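Local coordinates for glucose-6-phosphate dehydrogenase (Trypanosoma cruzi, PDB 5AQ1), which catalyses the NADP-dependent oxidation of glucose 6-phosphate, the entry step of the pentose phosphate pathway, at residues L69-S74 / A122-R127; K81-T86 / R106-M111; R144-A149 / R160-G165; V154-C159 / S194-P199. One frame throughout, in Å; residues are numbered along the deposited sequence.

In the fold
All four contacts lie in the Rossmann-type coenzyme domain. Contacts 1, 2 and 3 are buried and join a helix to the parallel sheet. Contact 4 is only partly buried and joins two helices. Contacts 1 and 2 use neighbouring strands, 67-72 and 108-112, and Tyr110 OH is hydrogen-bonded to Ser74 O between them. Contacts 3 and 4 share helix 155-165, and Leu148 of contact 3 touches Phe155 and Cys159 of contact 4. Across contacts 1, 3 and 4 the two segments meet mainly through carbon and sulfur. Contact 2 adds a lysine hydrogen bond. The polar chemistry of contact 1 is directed at NADPH, from the loop after strand 67-72.

Contact 1 of 4, residues L69-S74 / A122-R127; sequences LGYARS and ARLNER. With NDP (NADPH dihydro-nicotinamide-adenine-dinucleotide phosphate), chain G.
Leu69 and Tyr71 point from strand 69-72 to helix 122-127 and share one leucine. Leu69 CD2 meets Leu124 CD1 at 3.6 Å, and Arg127 CG lies 3.8 Å from the same Leu69 CD2. Leu124 CD2 sits over a face of the Tyr71 ring. That ring reaches the helix because its CG is anti to the backbone N (chi1 -176°). Its hydroxyl is hydrogen-bonded to Ser114 O. Strand and helix run antiparallel, at 171°, as in a Rossmann fold where helices pack on a parallel sheet. The loop that follows the strand receives the adenosine 2'-phosphate, the group that tells NADPH from NADH. Arg73 runs past the phosphate to the adenine. Its CB and CG both lie against O3X of NADPH, and CD passes a little farther off. The chain bends at chi3, and Arg73 NE then donates to NADPH O3X at 3.0 Å. CZ lies near C2A and N3A of the adenine, with N3A over one face of the guanidinium. At the tips, Arg73 NH2 is hydrogen-bonded to NADPH O1X at 2.9 Å and Arg73 NH1 lies 3.6 Å from NADPH C2A. Arg73 N also donates to O3X. Ser74 N and OG take O2X.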
# COMPACT_ATOMS: atom_id res chain seq x y z
N LEU B 69 -33.56 1.12 43.59
CA LEU B 69 -33.63 1.86 44.84
C LEU B 69 -33.00 3.24 44.70
O LEU B 69 -31.79 3.36 44.48
CB LEU B 69 -32.94 1.05 45.95
CG LEU B 69 -32.68 1.69 47.32
CD1 LEU B 69 -33.98 2.13 47.99
CD2 LEU B 69 -31.92 0.72 48.22
N GLY B 70 -33.82 4.27 44.82
CA GLY B 70 -33.33 5.64 44.85
C GLY B 70 -32.78 5.98 46.22
O GLY B 70 -33.33 5.53 47.23
N TYR B 71 -31.71 6.76 46.25
CA TYR B 71 -31.07 7.16 47.51
C TYR B 71 -30.58 8.60 47.42
O TYR B 71 -29.80 8.94 46.54
CB TYR B 71 -29.91 6.22 47.82
CG TYR B 71 -29.23 6.49 49.14
CD1 TYR B 71 -28.22 7.44 49.25
CD2 TYR B 71 -29.59 5.77 50.29
CE1 TYR B 71 -27.60 7.68 50.46
CE2 TYR B 71 -28.96 6.01 51.50
CZ TYR B 71 -27.97 6.96 51.58
OH TYR B 71 -27.35 7.20 52.78
N ALA B 72 -31.03 9.44 48.35
CA ALA B 72 -30.60 10.84 48.42
C ALA B 72 -31.00 11.46 49.76
O ALA B 72 -31.73 10.86 50.54
CB ALA B 72 -31.18 11.64 47.27
N ARG B 73 -30.51 12.68 50.01
CA ARG B 73 -30.77 13.38 51.28
C ARG B 73 -32.19 13.94 51.37
O ARG B 73 -32.72 14.10 52.47
CB ARG B 73 -29.77 14.52 51.48
CG ARG B 73 -28.31 14.09 51.49
CD ARG B 73 -27.39 15.30 51.52
NE ARG B 73 -27.68 16.22 50.41
CZ ARG B 73 -27.27 17.48 50.35
NH1 ARG B 73 -26.53 18.01 51.31
NH2 ARG B 73 -27.60 18.22 49.30
N SER B 74 -32.78 14.25 50.22
CA SER B 74 -34.14 14.80 50.17
C SER B 74 -35.16 13.83 50.77
O SER B 74 -35.07 12.62 50.57
CB SER B 74 -34.55 15.13 48.73
OG SER B 74 -33.86 16.26 48.24
N ALA B 122 -25.09 1.67 56.36
CA ALA B 122 -25.57 0.46 57.02
C ALA B 122 -27.07 0.28 56.76
O ALA B 122 -27.52 -0.83 56.47
CB ALA B 122 -25.30 0.52 58.51
N ARG B 123 -27.83 1.37 56.86
CA ARG B 123 -29.26 1.35 56.53
C ARG B 123 -29.48 0.95 55.07
O ARG B 123 -30.37 0.15 54.77
CB ARG B 123 -29.92 2.71 56.80
CG ARG B 123 -30.17 3.00 58.27
CD ARG B 123 -30.61 4.44 58.51
NE ARG B 123 -31.81 4.80 57.75
CZ ARG B 123 -31.86 5.66 56.73
NH1 ARG B 123 -30.78 6.31 56.30
NH2 ARG B 123 -33.03 5.89 56.13
N LEU B 124 -28.67 1.53 54.18
CA LEU B 124 -28.73 1.21 52.75
C LEU B 124 -28.50 -0.28 52.50
O LEU B 124 -29.25 -0.92 51.77
CB LEU B 124 -27.69 2.03 51.98
CG LEU B 124 -27.53 1.77 50.47
CD1 LEU B 124 -28.84 1.94 49.72
CD2 LEU B 124 -26.46 2.69 49.88
N ASN B 125 -27.45 -0.82 53.13
CA ASN B 125 -27.14 -2.24 53.03
C ASN B 125 -28.31 -3.12 53.45
O ASN B 125 -28.63 -4.11 52.78
CB ASN B 125 -25.92 -2.55 53.90
CG ASN B 125 -25.45 -3.99 53.77
OD1 ASN B 125 -24.94 -4.38 52.73
ND2 ASN B 125 -25.63 -4.78 54.82
N GLU B 126 -28.96 -2.75 54.55
CA GLU B 126 -30.08 -3.52 55.10
C GLU B 126 -31.30 -3.49 54.20
O GLU B 126 -32.01 -4.49 54.08
CB GLU B 126 -30.46 -2.99 56.48
CG GLU B 126 -29.41 -3.28 57.54
CD GLU B 126 -29.58 -2.45 58.79
OE1 GLU B 126 -30.70 -1.99 59.09
OE2 GLU B 126 -28.56 -2.26 59.49
N ARG B 127 -31.55 -2.34 53.59
CA ARG B 127 -32.64 -2.19 52.65
C ARG B 127 -32.39 -3.07 51.42
O ARG B 127 -33.32 -3.70 50.90
CB ARG B 127 -32.78 -0.73 52.24
CG ARG B 127 -33.92 -0.45 51.29
CD ARG B 127 -35.27 -0.84 51.87
NE ARG B 127 -36.33 0.03 51.36
CZ ARG B 127 -36.62 1.24 51.85
NH1 ARG B 127 -35.95 1.74 52.89
NH2 ARG B 127 -37.59 1.96 51.30
PA NDP G . -27.20 17.71 40.53
O1A NDP G . -26.62 19.08 40.77
O2A NDP G . -28.61 17.58 39.98
O5B NDP G . -27.06 16.90 41.91
C5B NDP G . -27.51 15.55 41.99
C4B NDP G . -28.11 15.27 43.36
O4B NDP G . -27.05 15.24 44.32
C3B NDP G . -29.12 16.31 43.85
O3B NDP G . -30.48 15.95 43.58
C2B NDP G . -28.86 16.38 45.34
O2B NDP G . -29.70 15.45 46.01
C1B NDP G . -27.41 15.96 45.50
N9A NDP G . -26.56 17.16 45.71
C8A NDP G . -26.52 18.28 44.96
N7A NDP G . -25.62 19.17 45.46
C5A NDP G . -25.08 18.62 46.55
C6A NDP G . -24.07 19.00 47.56
N6A NDP G . -23.45 20.21 47.48
N1A NDP G . -23.79 18.12 48.56
C2A NDP G . -24.40 16.92 48.65
N3A NDP G . -25.32 16.51 47.76
C4A NDP G . -25.70 17.29 46.72
O3 NDP G . -26.18 16.85 39.63
PN NDP G . -26.57 16.24 38.19
O1N NDP G . -27.70 15.25 38.32
O2N NDP G . -26.70 17.39 37.22
O5D NDP G . -25.23 15.42 37.83
C5D NDP G . -24.83 14.28 38.57
C4D NDP G . -23.44 13.85 38.12
O4D NDP G . -23.45 13.52 36.73
C3D NDP G . -22.43 14.97 38.30
O3D NDP G . -21.19 14.45 38.77
C2D NDP G . -22.27 15.56 36.91
O2D NDP G . -20.98 16.16 36.73
C1D NDP G . -22.54 14.36 36.01
N1N NDP G . -23.05 14.77 34.69
C2N NDP G . -24.34 15.10 34.53
C3N NDP G . -24.85 15.50 33.29
C7N NDP G . -26.30 15.86 33.14
O7N NDP G . -26.86 15.59 32.09
N7N NDP G . -26.95 16.47 34.13
C4N NDP G . -23.95 15.58 32.08
C5N NDP G . -22.58 15.20 32.39
C6N NDP G . -22.19 14.81 33.66
P2B NDP G . -30.09 15.57 47.57
O1X NDP G . -29.90 17.03 47.93
O2X NDP G . -31.53 15.12 47.56
O3X NDP G . -29.13 14.64 48.28

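Contact 2 of 4, residues K81-T86 / R106-M111; sequences KWKKDT and RRISYM
Trp82 and Tyr110 form the aromatic part of the contact between helix 81-86 and strand 108-111. The pair is T-shaped, with the edge of Tyr110 turned to the face of the Trp82 six-membered ring. The ring centroids are 5.3 Å apart and the planes meet at 69°. Trp82 CH2 is 3.9 Å from Tyr110 CD1, and Trp82 CZ3 also approaches Tyr110 CB. The phenol end of Tyr110 is held elsewhere, by a hydrogen bond to Ser74 O. Beside the rings, Lys83 passes along Ile108 in the opposite direction. Lys83 CE lies 4.2 Å from Ile108 CB. A bend at chi3 (57°) brings Lys83 NZ round to Ile108 O, to which it donates at 2.9 Å. The donor is tilted 20° from the carbonyl plane. NZ also has a salt bridge to Glu80 and a hydrogen bond to Leu105 O, so this buried ammonium group is gripped by three partners. The rings and the lysine tip are the tight part. The looser side is at Trp82. Its CZ3 and CH2 end is packed on Tyr110, while the residue as a whole stays partly exposed. Strands 67-72 and 108-112 are parallel neighbours, and helices 79-87 and 101-105 lie between them in sequence, consistent with an elaborated beta-alpha-beta connection of the Rossmann fold.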
# COMPACT_ATOMS: atom_id res chain seq x y z
N LYS B 81 -46.32 9.58 44.03
CA LYS B 81 -46.62 10.77 43.23
C LYS B 81 -45.38 11.24 42.48
O LYS B 81 -45.45 11.53 41.28
CB LYS B 81 -47.17 11.90 44.10
CG LYS B 81 -47.90 12.97 43.32
CD LYS B 81 -48.40 14.10 44.21
CE LYS B 81 -47.37 15.20 44.34
NZ LYS B 81 -47.81 16.25 45.31
N TRP B 82 -44.26 11.31 43.19
CA TRP B 82 -42.96 11.63 42.59
C TRP B 82 -42.66 10.72 41.40
O TRP B 82 -42.23 11.19 40.35
CB TRP B 82 -41.86 11.50 43.65
CG TRP B 82 -40.46 11.57 43.12
CD1 TRP B 82 -39.86 12.63 42.50
CD2 TRP B 82 -39.46 10.53 43.18
NE1 TRP B 82 -38.56 12.32 42.17
CE2 TRP B 82 -38.29 11.04 42.58
CE3 TRP B 82 -39.45 9.23 43.69
CZ2 TRP B 82 -37.12 10.28 42.47
CZ3 TRP B 82 -38.29 8.48 43.58
CH2 TRP B 82 -37.14 9.01 42.97
N LYS B 83 -42.90 9.42 41.57
CA LYS B 83 -42.69 8.45 40.50
C LYS B 83 -43.63 8.68 39.32
O LYS B 83 -43.19 8.72 38.17
CB LYS B 83 -42.86 7.02 41.03
CG LYS B 83 -41.69 6.54 41.87
CD LYS B 83 -42.10 5.47 42.87
CE LYS B 83 -42.75 4.28 42.20
NZ LYS B 83 -42.91 3.14 43.14
N LYS B 84 -44.91 8.84 39.61
CA LYS B 84 -45.93 8.97 38.56
C LYS B 84 -45.87 10.32 37.84
O LYS B 84 -46.04 10.37 36.62
CB LYS B 84 -47.32 8.75 39.15
CG LYS B 84 -48.42 8.59 38.10
CD LYS B 84 -49.79 8.60 38.75
CE LYS B 84 -50.87 8.31 37.73
NZ LYS B 84 -52.22 8.34 38.34
N ASP B 85 -45.64 11.40 38.58
CA ASP B 85 -45.66 12.75 38.01
C ASP B 85 -44.30 13.21 37.48
O ASP B 85 -44.18 13.58 36.31
CB ASP B 85 -46.18 13.76 39.04
CG ASP B 85 -47.65 13.54 39.39
OD1 ASP B 85 -48.33 12.76 38.70
OD2 ASP B 85 -48.12 14.15 40.37
N THR B 86 -43.29 13.18 38.34
CA THR B 86 -41.96 13.67 37.96
C THR B 86 -41.23 12.69 37.05
O THR B 86 -40.96 13.00 35.89
CB THR B 86 -41.10 13.99 39.20
OG1 THR B 86 -41.83 14.87 40.07
CG2 THR B 86 -39.79 14.66 38.79
N ARG B 106 -43.54 0.03 39.85
CA ARG B 106 -43.64 -0.91 40.97
C ARG B 106 -42.27 -1.42 41.44
O ARG B 106 -42.12 -1.80 42.60
CB ARG B 106 -44.54 -2.09 40.61
CG ARG B 106 -45.96 -1.99 41.14
CD ARG B 106 -46.84 -3.14 40.61
NE ARG B 106 -47.59 -2.78 39.41
CZ ARG B 106 -48.74 -2.09 39.39
NH1 ARG B 106 -49.31 -1.67 40.53
NH2 ARG B 106 -49.34 -1.83 38.23
N ARG B 107 -41.29 -1.43 40.54
CA ARG B 107 -39.94 -1.88 40.87
C ARG B 107 -39.07 -0.81 41.54
O ARG B 107 -37.97 -1.11 41.99
CB ARG B 107 -39.22 -2.39 39.60
CG ARG B 107 -40.00 -3.38 38.74
CD ARG B 107 -40.70 -4.47 39.55
NE ARG B 107 -39.80 -5.12 40.49
CZ ARG B 107 -40.17 -6.02 41.40
NH1 ARG B 107 -41.45 -6.40 41.50
NH2 ARG B 107 -39.27 -6.54 42.22
N ILE B 108 -39.55 0.43 41.60
CA ILE B 108 -38.76 1.53 42.14
C ILE B 108 -39.13 1.84 43.59
O ILE B 108 -40.30 2.01 43.90
CB ILE B 108 -38.93 2.82 41.31
CG1 ILE B 108 -38.49 2.57 39.86
CG2 ILE B 108 -38.12 3.96 41.91
CD1 ILE B 108 -38.67 3.75 38.93
N SER B 109 -38.12 1.91 44.45
CA SER B 109 -38.28 2.39 45.82
C SER B 109 -37.42 3.63 46.03
O SER B 109 -36.49 3.88 45.26
CB SER B 109 -37.86 1.33 46.83
OG SER B 109 -38.62 0.15 46.67
N TYR B 110 -37.74 4.41 47.06
CA TYR B 110 -36.92 5.55 47.46
C TYR B 110 -36.57 5.46 48.93
O TYR B 110 -37.27 4.83 49.72
CB TYR B 110 -37.62 6.89 47.17
CG TYR B 110 -36.75 8.09 47.47
CD1 TYR B 110 -35.80 8.53 46.56
CD2 TYR B 110 -36.86 8.76 48.69
CE1 TYR B 110 -34.98 9.62 46.85
CE2 TYR B 110 -36.05 9.85 48.98
CZ TYR B 110 -35.11 10.27 48.06
OH TYR B 110 -34.31 11.35 48.36
N MET B 111 -35.45 6.09 49.29
CA MET B 111 -34.91 6.02 50.63
C MET B 111 -34.08 7.28 50.91
O MET B 111 -33.36 7.75 50.03
CB MET B 111 -34.05 4.77 50.73
CG MET B 111 -33.20 4.67 51.97
SD MET B 111 -32.05 3.29 51.84
CE MET B 111 -31.57 3.19 53.56

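Contact 3 of 4, residues R144-A149 / R160-G165; sequences RLFYLA and RGLSKG. With NDP (NADPH dihydro-nicotinamide-adenine-dinucleotide phosphate), chain G.
Phe146 and Leu148 of strand 144-148 both meet one residue of helix 160-165, Leu162. The strand alternates, and its even-numbered residues point to the helix. Arg144 starts in that direction, but its guanidinium group serves other partners. It forms a salt bridge with Glu132 and a hydrogen bond with Asn125 OD1, both on helix 118-134. Phe146 carries the main touch. Leu162 CD2 lies over one face of its ring, 3.8 Å from the centroid and 23° off the ring normal, which makes a CH-pi contact. The methyl is offset toward the rim, and its nearest ring atom is Phe146 CE1 at 3.6 Å. In Leu162, chi1 -73° and chi2 171° together set CD2 over the ring and CD1 toward Phe146 CG and Leu148. Leu162 CD1 lies 4.1 Å from Phe146 CG. Leu148 comes next, its CD1 4.1 Å from Leu162 CD1. Ala149 ends the segment beside NADPH, with Ala149 C 3.6 Å from NADPH C5D. Strand 143-148 and helix 155-165 are the first two elements of a beta-alpha-beta unit that strand 175-179 completes. With no hydrogen bond across the segments, dispersion and burial of apolar groups hold helix to strand here.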
# COMPACT_ATOMS: atom_id res chain seq x y z
N ARG B 144 -25.18 -6.24 42.93
CA ARG B 144 -25.47 -4.85 43.29
C ARG B 144 -24.79 -3.88 42.34
O ARG B 144 -23.56 -3.88 42.22
CB ARG B 144 -25.00 -4.57 44.72
CG ARG B 144 -25.57 -5.53 45.74
CD ARG B 144 -25.16 -5.15 47.16
NE ARG B 144 -25.73 -6.06 48.15
CZ ARG B 144 -25.59 -5.93 49.47
NH1 ARG B 144 -24.89 -4.92 49.98
NH2 ARG B 144 -26.15 -6.81 50.28
N LEU B 145 -25.58 -3.05 41.66
CA LEU B 145 -25.06 -1.99 40.79
C LEU B 145 -25.33 -0.64 41.44
O LEU B 145 -26.49 -0.25 41.62
CB LEU B 145 -25.71 -2.05 39.41
CG LEU B 145 -25.23 -1.02 38.38
CD1 LEU B 145 -23.82 -1.34 37.91
CD2 LEU B 145 -26.17 -0.99 37.18
N PHE B 146 -24.27 0.07 41.81
CA PHE B 146 -24.39 1.40 42.40
C PHE B 146 -24.15 2.45 41.33
O PHE B 146 -23.05 2.53 40.77
CB PHE B 146 -23.40 1.57 43.55
CG PHE B 146 -23.65 0.66 44.71
CD1 PHE B 146 -24.68 0.91 45.60
CD2 PHE B 146 -22.85 -0.46 44.92
CE1 PHE B 146 -24.92 0.07 46.67
CE2 PHE B 146 -23.09 -1.31 46.00
CZ PHE B 146 -24.12 -1.04 46.87
N TYR B 147 -25.18 3.25 41.03
CA TYR B 147 -25.05 4.36 40.10
C TYR B 147 -24.85 5.65 40.89
O TYR B 147 -25.76 6.09 41.60
CB TYR B 147 -26.30 4.48 39.21
CG TYR B 147 -26.05 5.23 37.91
CD1 TYR B 147 -25.66 6.57 37.92
CD2 TYR B 147 -26.20 4.60 36.68
CE1 TYR B 147 -25.43 7.26 36.74
CE2 TYR B 147 -25.97 5.28 35.49
CZ TYR B 147 -25.58 6.61 35.53
OH TYR B 147 -25.35 7.30 34.36
N LEU B 148 -23.68 6.27 40.75
CA LEU B 148 -23.37 7.50 41.47
C LEU B 148 -23.70 8.72 40.63
O LEU B 148 -22.83 9.27 39.95
CB LEU B 148 -21.90 7.51 41.91
CG LEU B 148 -21.60 6.77 43.22
CD1 LEU B 148 -21.98 5.30 43.13
CD2 LEU B 148 -20.13 6.91 43.58
N ALA B 149 -24.96 9.14 40.67
CA ALA B 149 -25.42 10.35 39.99
C ALA B 149 -25.33 11.56 40.92
O ALA B 149 -26.33 12.19 41.23
CB ALA B 149 -26.85 10.16 39.50
N ARG B 160 -16.19 5.59 49.88
CA ARG B 160 -15.69 5.04 51.14
C ARG B 160 -16.80 4.37 51.95
O ARG B 160 -16.60 3.29 52.50
CB ARG B 160 -15.00 6.12 51.98
CG ARG B 160 -13.60 6.43 51.50
CD ARG B 160 -12.93 7.53 52.31
NE ARG B 160 -11.66 7.91 51.70
CZ ARG B 160 -10.99 9.04 51.95
NH1 ARG B 160 -11.46 9.93 52.82
NH2 ARG B 160 -9.85 9.27 51.32
N GLY B 161 -17.96 5.01 52.02
CA GLY B 161 -19.11 4.47 52.74
C GLY B 161 -19.62 3.17 52.13
O GLY B 161 -19.91 2.22 52.85
N LEU B 162 -19.73 3.15 50.80
CA LEU B 162 -20.17 1.95 50.08
C LEU B 162 -19.19 0.80 50.25
O LEU B 162 -19.59 -0.32 50.53
CB LEU B 162 -20.34 2.25 48.58
CG LEU B 162 -21.54 3.10 48.18
CD1 LEU B 162 -21.44 3.48 46.71
CD2 LEU B 162 -22.85 2.37 48.46
N SER B 163 -17.90 1.10 50.08
CA SER B 163 -16.84 0.10 50.22
C SER B 163 -16.83 -0.50 51.62
O SER B 163 -16.69 -1.71 51.79
CB SER B 163 -15.47 0.72 49.92
OG SER B 163 -14.45 -0.26 49.92
N LYS B 164 -16.99 0.36 52.62
CA LYS B 164 -16.90 -0.03 54.01
C LYS B 164 -18.11 -0.84 54.47
O LYS B 164 -17.95 -1.83 55.20
CB LYS B 164 -16.73 1.21 54.89
CG LYS B 164 -16.45 0.93 56.36
CD LYS B 164 -16.61 2.18 57.21
CE LYS B 164 -16.53 1.88 58.70
NZ LYS B 164 -15.12 1.72 59.17
N GLY B 165 -19.31 -0.44 54.07
CA GLY B 165 -20.54 -0.98 54.68
C GLY B 165 -21.70 -1.39 53.79
O GLY B 165 -22.79 -1.63 54.30
PA NDP G . -27.20 17.71 40.53
O1A NDP G . -26.62 19.08 40.77
O2A NDP G . -28.61 17.58 39.98
O5B NDP G . -27.06 16.90 41.91
C5B NDP G . -27.51 15.55 41.99
C4B NDP G . -28.11 15.27 43.36
O4B NDP G . -27.05 15.24 44.32
C3B NDP G . -29.12 16.31 43.85
O3B NDP G . -30.48 15.95 43.58
C2B NDP G . -28.86 16.38 45.34
O2B NDP G . -29.70 15.45 46.01
C1B NDP G . -27.41 15.96 45.50
N9A NDP G . -26.56 17.16 45.71
C8A NDP G . -26.52 18.28 44.96
N7A NDP G . -25.62 19.17 45.46
C5A NDP G . -25.08 18.62 46.55
C6A NDP G . -24.07 19.00 47.56
N6A NDP G . -23.45 20.21 47.48
N1A NDP G . -23.79 18.12 48.56
C2A NDP G . -24.40 16.92 48.65
N3A NDP G . -25.32 16.51 47.76
C4A NDP G . -25.70 17.29 46.72
O3 NDP G . -26.18 16.85 39.63
PN NDP G . -26.57 16.24 38.19
O1N NDP G . -27.70 15.25 38.32
O2N NDP G . -26.70 17.39 37.22
O5D NDP G . -25.23 15.42 37.83
C5D NDP G . -24.83 14.28 38.57
C4D NDP G . -23.44 13.85 38.12
O4D NDP G . -23.45 13.52 36.73
C3D NDP G . -22.43 14.97 38.30
O3D NDP G . -21.19 14.45 38.77
C2D NDP G . -22.27 15.56 36.91
O2D NDP G . -20.98 16.16 36.73
C1D NDP G . -22.54 14.36 36.01
N1N NDP G . -23.05 14.77 34.69
C2N NDP G . -24.34 15.10 34.53
C3N NDP G . -24.85 15.50 33.29
C7N NDP G . -26.30 15.86 33.14
O7N NDP G . -26.86 15.59 32.09
N7N NDP G . -26.95 16.47 34.13
C4N NDP G . -23.95 15.58 32.08
C5N NDP G . -22.58 15.20 32.39
C6N NDP G . -22.19 14.81 33.66
P2B NDP G . -30.09 15.57 47.57
O1X NDP G . -29.90 17.03 47.93
O2X NDP G . -31.53 15.12 47.56
O3X NDP G . -29.13 14.64 48.28

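Contact 4 of 4, residues V154-C159 / S194-P199; sequences VFVGVC and SNQLKP
The Phe155 ring meets Leu197 across the two helices and Cys159 within its own. Cys159 SG sits over one face of the ring, 3.5 Å above its plane and offset toward the rim. Leu197 CD1 approaches the same ring obliquely, 3.6 Å from Phe155 CE2 and a little farther from CZ. The ring gets there with CG anti to the backbone N (chi1 178°), and its long direction crosses that of Leu197 at about a right angle. The other flat group is the Gln196 amide, whose OE1 lies 4.2 Å from Val156 CG1. Gln196 CB is equally close to that methyl. Leu197 CD1 is the hub of the apolar part. Besides the ring it touches Cys159 SG at 3.5 Å and Cys159 CB at 3.9 Å. This methyl therefore fits against both the aromatic ring and the thiol one helical turn on. Leu148 of strand 143-148 touches both Phe155 and Cys159, so the group rests on the central sheet. The contact joins the first turn of helix 155-165 to the C-terminal part of helix 187-197. Val154, just before the first helix, touches NADPH. Between these segments the join is made by methyl, ring and thiol surfaces. The polarisable sulfur and ring close on one leucine methyl, and the Gln196 side forms the more open margin.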
# COMPACT_ATOMS: atom_id res chain seq x y z
N VAL B 154 -18.89 15.18 46.74
CA VAL B 154 -19.22 14.08 47.66
C VAL B 154 -18.71 12.71 47.21
O VAL B 154 -18.88 11.73 47.92
CB VAL B 154 -20.74 13.98 47.91
CG1 VAL B 154 -21.32 15.33 48.29
CG2 VAL B 154 -21.47 13.41 46.69
N PHE B 155 -18.08 12.65 46.04
CA PHE B 155 -17.73 11.38 45.40
C PHE B 155 -16.94 10.41 46.28
O PHE B 155 -17.35 9.26 46.46
CB PHE B 155 -16.94 11.64 44.11
CG PHE B 155 -16.49 10.39 43.41
CD1 PHE B 155 -17.41 9.58 42.76
CD2 PHE B 155 -15.15 10.00 43.43
CE1 PHE B 155 -17.00 8.42 42.12
CE2 PHE B 155 -14.74 8.85 42.79
CZ PHE B 155 -15.67 8.05 42.14
N VAL B 156 -15.81 10.86 46.81
CA VAL B 156 -14.90 9.98 47.54
C VAL B 156 -15.54 9.47 48.83
O VAL B 156 -15.40 8.29 49.17
CB VAL B 156 -13.55 10.67 47.85
CG1 VAL B 156 -12.65 9.76 48.67
CG2 VAL B 156 -12.84 11.08 46.56
N GLY B 157 -16.24 10.35 49.54
CA GLY B 157 -16.96 9.98 50.76
C GLY B 157 -17.99 8.89 50.54
O GLY B 157 -18.14 7.99 51.37
N VAL B 158 -18.70 8.97 49.41
CA VAL B 158 -19.70 7.96 49.06
C VAL B 158 -19.05 6.64 48.71
O VAL B 158 -19.54 5.58 49.09
CB VAL B 158 -20.58 8.43 47.88
CG1 VAL B 158 -21.48 7.31 47.39
CG2 VAL B 158 -21.43 9.61 48.31
N CYS B 159 -17.94 6.70 47.97
CA CYS B 159 -17.18 5.50 47.64
C CYS B 159 -16.64 4.81 48.90
O CYS B 159 -16.65 3.58 48.98
CB CYS B 159 -16.02 5.85 46.69
SG CYS B 159 -16.55 6.34 45.03
N SER B 194 -8.03 8.98 41.47
CA SER B 194 -7.87 7.55 41.18
C SER B 194 -7.16 6.80 42.32
O SER B 194 -7.53 5.67 42.64
CB SER B 194 -7.11 7.34 39.87
OG SER B 194 -7.91 7.74 38.76
N ASN B 195 -6.16 7.44 42.92
CA ASN B 195 -5.45 6.86 44.05
C ASN B 195 -6.31 6.68 45.30
O ASN B 195 -6.05 5.80 46.11
CB ASN B 195 -4.20 7.69 44.39
CG ASN B 195 -3.10 7.55 43.35
OD1 ASN B 195 -3.03 6.56 42.62
ND2 ASN B 195 -2.23 8.56 43.27
N GLN B 196 -7.34 7.52 45.46
CA GLN B 196 -8.26 7.39 46.59
C GLN B 196 -9.23 6.23 46.37
O GLN B 196 -9.73 5.65 47.33
CB GLN B 196 -9.07 8.66 46.81
CG GLN B 196 -8.27 9.95 46.73
CD GLN B 196 -8.58 10.92 47.85
OE1 GLN B 196 -8.56 10.55 49.02
NE2 GLN B 196 -8.88 12.16 47.49
N LEU B 197 -9.49 5.92 45.10
CA LEU B 197 -10.40 4.85 44.73
C LEU B 197 -9.71 3.48 44.78
O LEU B 197 -10.35 2.46 45.01
CB LEU B 197 -10.95 5.10 43.33
CG LEU B 197 -12.41 4.73 43.12
CD1 LEU B 197 -13.31 5.70 43.87
CD2 LEU B 197 -12.75 4.73 41.64
N LYS B 198 -8.39 3.48 44.56
CA LYS B 198 -7.58 2.25 44.47
C LYS B 198 -7.84 1.23 45.60
O LYS B 198 -8.12 0.07 45.32
CB LYS B 198 -6.08 2.61 44.40
CG LYS B 198 -5.37 2.09 43.16
CD LYS B 198 -4.01 2.77 42.98
CE LYS B 198 -3.34 2.38 41.66
NZ LYS B 198 -3.98 3.04 40.48
N PRO B 199 -7.74 1.66 46.88
CA PRO B 199 -7.97 0.71 47.97
C PRO B 199 -9.45 0.36 48.25
O PRO B 199 -9.71 -0.59 48.98
CB PRO B 199 -7.38 1.43 49.19
CG PRO B 199 -7.54 2.87 48.87
CD PRO B 199 -7.34 2.98 47.38